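Local coordinates for DUF357 domain-containing protein (Archaeoglobus fulgidus DSM 4304, PDB 2OO2) that is of unknown function, a small DUF357-family protein built as a three-helix bundle and found as a two-chain assembly, at residues Arg21-Ile35 against Trp64-Thr77. Residues are numbered along the deposited sequence; the frame is centred on the assembly and turned at random.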
ATOM      1  N   ARG A  21      -6.112   5.681  14.380  1.00 36.43           N
ATOM      2  CA  ARG A  21      -7.157   4.909  13.743  1.00 36.36           C
ATOM      3  C   ARG A  21      -7.153   3.473  14.266  1.00 38.11           C
ATOM      4  O   ARG A  21      -8.237   2.862  14.451  1.00 37.56           O
ATOM      5  CB  ARG A  21      -6.951   4.909  12.229  1.00 35.47           C
ATOM      6  CG  ARG A  21      -8.121   4.387  11.395  1.00 32.69           C
ATOM      7  CD  ARG A  21      -9.311   5.346  11.451  1.00 35.99           C
ATOM      8  NE  ARG A  21     -10.276   4.982  10.457  1.00 38.83           N
ATOM      9  CZ  ARG A  21     -11.413   4.348  10.764  1.00 40.84           C
ATOM     10  NH1 ARG A  21     -12.263   4.035   9.794  1.00 38.58           N
ATOM     11  NH2 ARG A  21     -11.720   4.106  12.030  1.00 39.69           N
ATOM     12  N   VAL A  22      -5.944   2.937  14.476  1.00 38.23           N
ATOM     13  CA  VAL A  22      -5.782   1.502  14.863  1.00 41.34           C
ATOM     14  C   VAL A  22      -6.497   1.235  16.192  1.00 41.05           C
ATOM     15  O   VAL A  22      -7.027   0.130  16.467  1.00 40.81           O
ATOM     16  CB  VAL A  22      -4.264   1.134  14.839  1.00 40.06           C
ATOM     17  CG1 VAL A  22      -3.533   1.637  16.065  1.00 40.34           C
ATOM     18  CG2 VAL A  22      -4.064  -0.379  14.616  1.00 42.48           C
ATOM     19  N   LYS A  23      -6.574   2.302  16.987  1.00 42.11           N
ATOM     20  CA  LYS A  23      -7.190   2.280  18.306  1.00 45.25           C
ATOM     21  C   LYS A  23      -8.715   2.217  18.266  1.00 45.57           C
ATOM     22  O   LYS A  23      -9.349   1.874  19.252  1.00 46.08           O
ATOM     23  CB  LYS A  23      -6.690   3.454  19.172  1.00 45.86           C
ATOM     24  CG  LYS A  23      -5.298   3.168  19.782  1.00 48.30           C
ATOM     25  CD  LYS A  23      -5.182   3.763  21.197  1.00 53.03           C
ATOM     26  CE  LYS A  23      -3.785   3.590  21.855  1.00 52.97           C
ATOM     27  NZ  LYS A  23      -3.795   4.050  23.351  1.00 51.94           N
ATOM     28  N   GLU A  24      -9.288   2.533  17.115  1.00 45.44           N
ATOM     29  CA  GLU A  24     -10.737   2.599  16.934  1.00 46.23           C
ATOM     30  C   GLU A  24     -11.343   1.342  16.336  1.00 46.29           C
ATOM     31  O   GLU A  24     -12.554   1.251  16.203  1.00 47.60           O
ATOM     32  CB  GLU A  24     -11.108   3.807  16.042  1.00 46.26           C
ATOM     33  CG  GLU A  24     -10.664   5.136  16.631  1.00 47.12           C
ATOM     34  CD  GLU A  24     -10.660   6.240  15.622  1.00 49.44           C
ATOM     35  OE1 GLU A  24     -11.180   6.037  14.499  1.00 47.18           O
ATOM     36  OE2 GLU A  24     -10.129   7.325  15.963  1.00 53.62           O
ATOM     37  N   ILE A  25     -10.508   0.383  15.954  1.00 46.27           N
ATOM     38  CA  ILE A  25     -11.002  -0.771  15.211  1.00 46.88           C
ATOM     39  C   ILE A  25     -10.624  -2.086  15.920  1.00 47.63           C
ATOM     40  O   ILE A  25      -9.664  -2.151  16.691  1.00 48.28           O
ATOM     41  CB  ILE A  25     -10.456  -0.759  13.780  1.00 46.66           C
ATOM     42  CG1 ILE A  25      -8.948  -0.903  13.797  1.00 48.21           C
ATOM     43  CG2 ILE A  25     -10.833   0.553  13.054  1.00 44.07           C
ATOM     44  CD1 ILE A  25      -8.451  -1.618  12.614  1.00 49.60           C
ATOM     45  N   GLU A  26     -11.389  -3.134  15.685  1.00 47.84           N
ATOM     46  CA  GLU A  26     -11.020  -4.411  16.268  1.00 48.79           C
ATOM     47  C   GLU A  26     -11.281  -5.558  15.290  1.00 47.71           C
ATOM     48  O   GLU A  26     -11.990  -5.377  14.300  1.00 47.73           O
ATOM     49  CB  GLU A  26     -11.778  -4.601  17.575  1.00 48.73           C
ATOM     50  CG  GLU A  26     -13.255  -4.346  17.417  1.00 53.57           C
ATOM     51  CD  GLU A  26     -14.071  -4.693  18.663  1.00 57.43           C
ATOM     52  OE1 GLU A  26     -13.520  -4.650  19.784  1.00 58.03           O
ATOM     53  OE2 GLU A  26     -15.280  -5.003  18.503  1.00 60.87           O
ATOM     54  N   GLY A  27     -10.684  -6.716  15.538  1.00 47.55           N
ATOM     55  CA  GLY A  27     -11.023  -7.896  14.750  1.00 47.75           C
ATOM     56  C   GLY A  27      -9.959  -8.969  14.659  1.00 47.41           C
ATOM     57  O   GLY A  27      -9.284  -9.288  15.656  1.00 47.50           O
ATOM     58  N   ASP A  28      -9.832  -9.530  13.453  1.00 47.46           N
ATOM     59  CA  ASP A  28      -8.876 -10.596  13.149  1.00 48.23           C
ATOM     60  C   ASP A  28      -7.452 -10.237  13.568  1.00 48.58           C
ATOM     61  O   ASP A  28      -6.888  -9.217  13.111  1.00 47.03           O
ATOM     62  CB  ASP A  28      -8.903 -10.913  11.656  1.00 48.46           C
ATOM     63  CG  ASP A  28      -8.008 -12.085  11.294  1.00 51.91           C
ATOM     64  OD1 ASP A  28      -8.497 -13.239  11.340  1.00 56.10           O
ATOM     65  OD2 ASP A  28      -6.811 -11.870  10.990  1.00 53.44           O
ATOM     66  N   GLU A  29      -6.878 -11.095  14.411  1.00 48.45           N
ATOM     67  CA  GLU A  29      -5.581 -10.826  15.044  1.00 49.25           C
ATOM     68  C   GLU A  29      -4.379 -10.783  14.089  1.00 47.87           C
ATOM     69  O   GLU A  29      -3.434 -10.031  14.331  1.00 47.37           O
ATOM     70  CB  GLU A  29      -5.337 -11.764  16.231  1.00 50.20           C
ATOM     71  CG  GLU A  29      -6.391 -11.569  17.375  1.00 55.81           C
ATOM     72  CD  GLU A  29      -6.259 -10.208  18.148  1.00 62.25           C
ATOM     73  OE1 GLU A  29      -6.219  -9.125  17.504  1.00 63.77           O
ATOM     74  OE2 GLU A  29      -6.205 -10.223  19.410  1.00 64.30           O
ATOM     75  N   GLY A  30      -4.442 -11.541  12.999  1.00 46.44           N
ATOM     76  CA  GLY A  30      -3.419 -11.494  11.954  1.00 45.63           C
ATOM     77  C   GLY A  30      -3.405 -10.156  11.215  1.00 44.25           C
ATOM     78  O   GLY A  30      -2.316  -9.558  11.010  1.00 45.91           O
ATOM     79  N   PHE A  31      -4.594  -9.709  10.788  1.00 43.17           N
ATOM     80  CA  PHE A  31      -4.812  -8.367  10.225  1.00 41.52           C
ATOM     81  C   PHE A  31      -4.294  -7.319  11.168  1.00 40.47           C
ATOM     82  O   PHE A  31      -3.478  -6.477  10.775  1.00 40.37           O
ATOM     83  CB  PHE A  31      -6.278  -8.111   9.930  1.00 41.47           C
ATOM     84  CG  PHE A  31      -6.696  -8.563   8.568  1.00 42.17           C
ATOM     85  CD1 PHE A  31      -6.857  -7.641   7.545  1.00 41.34           C
ATOM     86  CD2 PHE A  31      -6.949  -9.924   8.315  1.00 44.69           C
ATOM     87  CE1 PHE A  31      -7.233  -8.024   6.287  1.00 43.16           C
ATOM     88  CE2 PHE A  31      -7.335 -10.342   7.032  1.00 45.40           C
ATOM     89  CZ  PHE A  31      -7.482  -9.365   6.008  1.00 44.72           C
ATOM     90  N   MET A  32      -4.715  -7.410  12.432  1.00 39.57           N
ATOM     91  CA  MET A  32      -4.255  -6.449  13.452  1.00 38.79           C
ATOM     92  C   MET A  32      -2.745  -6.526  13.672  1.00 38.30           C
ATOM     93  O   MET A  32      -2.103  -5.471  13.844  1.00 35.58           O
ATOM     94  CB  MET A  32      -4.988  -6.576  14.784  1.00 39.27           C
ATOM     95  CG  MET A  32      -6.475  -6.167  14.737  1.00 41.58           C
ATOM     96  SD  MET A  32      -6.833  -4.423  14.371  1.00 39.32           S
ATOM     97  CE  MET A  32      -6.548  -3.665  15.925  1.00 43.81           C
ATOM     98  N   ARG A  33      -2.166  -7.728  13.623  1.00 37.71           N
ATOM     99  CA  ARG A  33      -0.710  -7.835  13.831  1.00 38.60           C
ATOM    100  C   ARG A  33       0.072  -7.233  12.650  1.00 36.79           C
ATOM    101  O   ARG A  33       1.084  -6.516  12.883  1.00 37.01           O
ATOM    102  CB  ARG A  33      -0.233  -9.278  14.121  1.00 41.30           C
ATOM    103  CG  ARG A  33      -0.891  -9.977  15.395  1.00 45.39           C
ATOM    104  CD  ARG A  33      -0.484  -9.438  16.785  1.00 52.87           C
ATOM    105  NE  ARG A  33      -1.406  -9.915  17.850  1.00 54.76           N
ATOM    106  CZ  ARG A  33      -2.378  -9.192  18.424  1.00 59.15           C
ATOM    107  NH1 ARG A  33      -2.610  -7.923  18.071  1.00 59.95           N
ATOM    108  NH2 ARG A  33      -3.134  -9.746  19.365  1.00 61.14           N
ATOM    109  N   ASN A  34      -0.405  -7.486  11.414  1.00 33.19           N
ATOM    110  CA  ASN A  34       0.158  -6.865  10.198  1.00 35.08           C
ATOM    111  C   ASN A  34       0.164  -5.349  10.255  1.00 33.10           C
ATOM    112  O   ASN A  34       1.244  -4.643   9.949  1.00 32.28           O
ATOM    113  CB  ASN A  34      -0.583  -7.385   8.952  1.00 34.53           C
ATOM    114  CG  ASN A  34      -0.269  -8.863   8.658  1.00 38.03           C
ATOM    115  OD1 ASN A  34       0.562  -9.460   9.318  1.00 38.82           O
ATOM    116  ND2 ASN A  34      -0.956  -9.445   7.705  1.00 40.08           N
ATOM    117  N   ILE A  35      -0.984  -4.807  10.626  1.00 32.13           N
ATOM    118  CA  ILE A  35      -1.145  -3.349  10.848  1.00 33.88           C
ATOM    119  C   ILE A  35      -0.037  -2.717  11.772  1.00 32.47           C
ATOM    120  O   ILE A  35       0.730  -1.779  11.347  1.00 30.55           O
ATOM    121  CB  ILE A  35      -2.614  -2.890  11.213  1.00 32.54           C
ATOM    122  CG1 ILE A  35      -3.600  -3.333  10.110  1.00 33.63           C
ATOM    123  CG2 ILE A  35      -2.670  -1.332  11.344  1.00 33.26           C
ATOM    124  CD1 ILE A  35      -5.114  -3.265  10.528  1.00 34.57           C
ATOM    125  N   TRP A  64      -3.987  -2.909   4.811  1.00 31.31           N
ATOM    126  CA  TRP A  64      -4.438  -4.071   5.666  1.00 31.66           C
ATOM    127  C   TRP A  64      -5.647  -3.612   6.470  1.00 33.43           C
ATOM    128  O   TRP A  64      -6.627  -4.411   6.666  1.00 33.33           O
ATOM    129  CB  TRP A  64      -3.352  -4.570   6.627  1.00 31.68           C
ATOM    130  CG  TRP A  64      -2.386  -5.523   5.938  1.00 33.97           C
ATOM    131  CD1 TRP A  64      -1.182  -5.192   5.371  1.00 33.72           C
ATOM    132  CD2 TRP A  64      -2.601  -6.905   5.669  1.00 36.85           C
ATOM    133  NE1 TRP A  64      -0.616  -6.317   4.778  1.00 40.28           N
ATOM    134  CE2 TRP A  64      -1.478  -7.379   4.948  1.00 37.90           C
ATOM    135  CE3 TRP A  64      -3.645  -7.805   5.980  1.00 37.21           C
ATOM    136  CZ2 TRP A  64      -1.367  -8.717   4.525  1.00 37.77           C
ATOM    137  CZ3 TRP A  64      -3.513  -9.148   5.580  1.00 35.99           C
ATOM    138  CH2 TRP A  64      -2.406  -9.581   4.857  1.00 34.75           C
ATOM    139  N   LEU A  65      -5.565  -2.375   6.976  1.00 32.23           N
ATOM    140  CA  LEU A  65      -6.653  -1.733   7.717  1.00 30.66           C
ATOM    141  C   LEU A  65      -7.902  -1.501   6.861  1.00 32.76           C
ATOM    142  O   LEU A  65      -8.999  -2.073   7.196  1.00 30.63           O
ATOM    143  CB  LEU A  65      -6.173  -0.438   8.425  1.00 31.21           C
ATOM    144  CG  LEU A  65      -7.117   0.133   9.481  1.00 30.39           C
ATOM    145  CD1 LEU A  65      -6.342   1.153  10.311  1.00 33.65           C
ATOM    146  CD2 LEU A  65      -8.352   0.761   8.881  1.00 28.97           C
ATOM    147  N   GLU A  66      -7.791  -0.778   5.739  1.00 30.34           N
ATOM    148  CA  GLU A  66      -8.931  -0.508   4.836  1.00 34.98           C
ATOM    149  C   GLU A  66      -9.563  -1.770   4.229  1.00 35.14           C
ATOM    150  O   GLU A  66     -10.753  -1.893   4.253  1.00 36.19           O
ATOM    151  CB  GLU A  66      -8.614   0.462   3.722  1.00 34.65           C
ATOM    152  CG  GLU A  66      -8.458   1.878   4.281  1.00 37.37           C
ATOM    153  CD  GLU A  66      -9.731   2.423   4.981  1.00 39.07           C
ATOM    154  OE1 GLU A  66     -10.732   2.755   4.329  1.00 42.41           O
ATOM    155  OE2 GLU A  66      -9.694   2.582   6.186  1.00 45.10           O
ATOM    156  N   ILE A  67      -8.740  -2.688   3.752  1.00 36.84           N
ATOM    157  CA  ILE A  67      -9.210  -3.923   3.122  1.00 38.89           C
ATOM    158  C   ILE A  67      -9.796  -4.888   4.171  1.00 39.39           C
ATOM    159  O   ILE A  67     -10.783  -5.590   3.875  1.00 42.22           O
ATOM    160  CB  ILE A  67      -8.142  -4.592   2.190  1.00 39.32           C
ATOM    161  CG1 ILE A  67      -7.722  -3.621   1.068  1.00 37.78           C
ATOM    162  CG2 ILE A  67      -8.693  -5.892   1.605  1.00 39.34           C
ATOM    163  CD1 ILE A  67      -6.385  -3.989   0.327  1.00 39.56           C
ATOM    164  N   GLY A  68      -9.199  -4.917   5.360  1.00 38.63           N
ATOM    165  CA  GLY A  68      -9.742  -5.615   6.519  1.00 39.36           C
ATOM    166  C   GLY A  68     -11.164  -5.147   6.825  1.00 40.34           C
ATOM    167  O   GLY A  68     -12.062  -5.986   7.038  1.00 39.30           O
ATOM    168  N   LEU A  69     -11.357  -3.815   6.885  1.00 39.96           N
ATOM    169  CA  LEU A  69     -12.706  -3.216   7.055  1.00 40.54           C
ATOM    170  C   LEU A  69     -13.669  -3.608   5.915  1.00 43.12           C
ATOM    171  O   LEU A  69     -14.823  -4.035   6.184  1.00 41.81           O
ATOM    172  CB  LEU A  69     -12.642  -1.687   7.192  1.00 39.36           C
ATOM    173  CG  LEU A  69     -12.182  -1.131   8.543  1.00 35.33           C
ATOM    174  CD1 LEU A  69     -12.034   0.367   8.490  1.00 35.20           C
ATOM    175  CD2 LEU A  69     -13.143  -1.529   9.700  1.00 35.55           C
ATOM    176  N   GLU A  70     -13.190  -3.505   4.660  1.00 42.85           N
ATOM    177  CA  GLU A  70     -14.016  -3.835   3.493  1.00 45.81           C
ATOM    178  C   GLU A  70     -14.524  -5.284   3.509  1.00 45.46           C
ATOM    179  O   GLU A  70     -15.679  -5.533   3.204  1.00 46.11           O
ATOM    180  CB  GLU A  70     -13.288  -3.544   2.177  1.00 46.28           C
ATOM    181  CG  GLU A  70     -14.224  -3.484   0.941  1.00 51.92           C
ATOM    182  CD  GLU A  70     -15.244  -2.362   1.050  1.00 58.64           C
ATOM    183  OE1 GLU A  70     -14.843  -1.218   1.349  1.00 61.07           O
ATOM    184  OE2 GLU A  70     -16.457  -2.622   0.852  1.00 62.96           O
ATOM    185  N   VAL A  71     -13.667  -6.234   3.855  1.00 45.52           N
ATOM    186  CA  VAL A  71     -14.045  -7.645   3.765  1.00 45.81           C
ATOM    187  C   VAL A  71     -14.662  -8.155   5.073  1.00 46.01           C
ATOM    188  O   VAL A  71     -14.973  -9.364   5.221  1.00 47.07           O
ATOM    189  CB  VAL A  71     -12.855  -8.543   3.323  1.00 45.34           C
ATOM    190  CG1 VAL A  71     -12.335  -8.128   1.932  1.00 45.76           C
ATOM    191  CG2 VAL A  71     -11.756  -8.583   4.379  1.00 45.00           C
ATOM    192  N   GLY A  72     -14.830  -7.225   6.012  1.00 44.99           N
ATOM    193  CA  GLY A  72     -15.316  -7.490   7.357  1.00 45.23           C
ATOM    194  C   GLY A  72     -14.468  -8.426   8.196  1.00 46.20           C
ATOM    195  O   GLY A  72     -15.006  -9.245   8.939  1.00 46.40           O
ATOM    196  N   LYS A  73     -13.144  -8.347   8.057  1.00 44.46           N
ATOM    197  CA  LYS A  73     -12.209  -8.966   9.009  1.00 44.89           C
ATOM    198  C   LYS A  73     -11.911  -8.044  10.198  1.00 44.29           C
ATOM    199  O   LYS A  73     -11.400  -8.501  11.242  1.00 45.04           O
ATOM    200  CB  LYS A  73     -10.900  -9.352   8.309  1.00 45.11           C
ATOM    201  CG  LYS A  73     -11.010 -10.486   7.302  1.00 48.67           C
ATOM    202  CD  LYS A  73     -11.060 -11.857   7.997  1.00 52.57           C
ATOM    203  CE  LYS A  73     -10.814 -13.003   7.013  1.00 54.02           C
ATOM    204  NZ  LYS A  73     -10.165 -14.129   7.743  1.00 56.39           N
ATOM    205  N   LEU A  74     -12.229  -6.750  10.016  1.00 43.31           N
ATOM    206  CA  LEU A  74     -12.059  -5.703  11.006  1.00 42.07           C
ATOM    207  C   LEU A  74     -13.343  -4.921  11.073  1.00 42.49           C
ATOM    208  O   LEU A  74     -14.030  -4.811  10.080  1.00 40.77           O
ATOM    209  CB  LEU A  74     -10.927  -4.714  10.596  1.00 41.02           C
ATOM    210  CG  LEU A  74      -9.539  -5.288  10.468  1.00 40.69           C
ATOM    211  CD1 LEU A  74      -8.499  -4.191  10.090  1.00 39.83           C
ATOM    212  CD2 LEU A  74      -9.179  -5.955  11.782  1.00 42.74           C
ATOM    213  N   HIS A  75     -13.600  -4.329  12.241  1.00 44.59           N
ATOM    214  CA  HIS A  75     -14.833  -3.599  12.513  1.00 47.90           C
ATOM    215  C   HIS A  75     -14.507  -2.387  13.345  1.00 48.49           C
ATOM    216  O   HIS A  75     -13.625  -2.462  14.197  1.00 47.84           O
ATOM    217  CB  HIS A  75     -15.784  -4.513  13.320  1.00 48.13           C
ATOM    218  CG  HIS A  75     -15.827  -5.913  12.791  1.00 52.85           C
ATOM    219  ND1 HIS A  75     -16.504  -6.248  11.631  1.00 56.75           N
ATOM    220  CD2 HIS A  75     -15.202  -7.045  13.203  1.00 57.31           C
ATOM    221  CE1 HIS A  75     -16.326  -7.535  11.376  1.00 57.60           C
ATOM    222  NE2 HIS A  75     -15.539  -8.042  12.311  1.00 58.27           N
ATOM    223  N   GLU A  76     -15.252  -1.302  13.155  1.00 50.56           N
ATOM    224  CA  GLU A  76     -15.121  -0.129  14.011  1.00 53.15           C
ATOM    225  C   GLU A  76     -15.750  -0.435  15.362  1.00 54.05           C
ATOM    226  O   GLU A  76     -16.797  -1.056  15.390  1.00 54.56           O
ATOM    227  CB  GLU A  76     -15.722   1.113  13.329  1.00 53.77           C
ATOM    228  CG  GLU A  76     -14.630   2.095  12.813  1.00 55.80           C
ATOM    229  CD  GLU A  76     -14.876   2.592  11.388  1.00 58.74           C
ATOM    230  OE1 GLU A  76     -15.860   3.320  11.141  1.00 60.48           O
ATOM    231  OE2 GLU A  76     -14.060   2.274  10.495  1.00 58.97           O
ATOM    232  N   THR A  77     -15.092  -0.051  16.468  1.00 55.26           N
ATOM    233  CA  THR A  77     -15.530  -0.432  17.835  1.00 56.41           C
ATOM    234  C   THR A  77     -16.917   0.077  18.287  1.00 56.76           C
ATOM    235  O   THR A  77     -17.401   1.125  17.846  1.00 57.94           O
ATOM    236  CB  THR A  77     -14.487  -0.077  18.915  1.00 56.30           C
ATOM    237  OG1 THR A  77     -13.262  -0.764  18.641  1.00 56.55           O
ATOM    238  CG2 THR A  77     -14.989  -0.521  20.296  1.00 57.78           C
TER
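The ring of F31 is sandwiched between two unlike partners. K73 lays its CB over the centre of one face, a CH-pi contact 4.0 Å from the centroid; against the other, near the rim, comes the edge of W64, T-shaped with planes at 75°. At the edge of the F31 ring, in its plane, lie D28 OD2 and W64 O, the latter 3.4 Å from F31 CD1. W64 in turn receives N34 on a face of its own: N34 CB sits above the five-membered ring of W64, while N34 ND2 lies over the six-membered ring, 3.2 Å from W64 CH2. Both F31 and W64 also pack on the second subunit. Deeper in, I35 and I25 bring their CD1 methyls to L74 CD1, at 3.5 and 3.6 Å, and both lean on L65. R21, its CG anti to the backbone N (chi1 -168°), rests that carbon on L65 CD1; R21 NH1 forms a salt bridge to E76 OE2 at 2.6 Å, met from above the carboxylate plane, and R21 NH2 a second to E24 OE1, completing a network. A leucine in place of R21 would probably leave the carboxylates of E24 and E76 without the cation that joins them. Backbone bonds pair E26 with H75 in both directions, and D28 N reaches K73 O at 2.9 Å. D28 OD2 caps helix 29-47 through F31 N, whereas a Schellman motif at G72 ends helix 51-70. The whole illustrates how a two-stranded antiparallel sheet, made from an interhelical connection and the C-terminal tail, closes one end of a three-helix bundle.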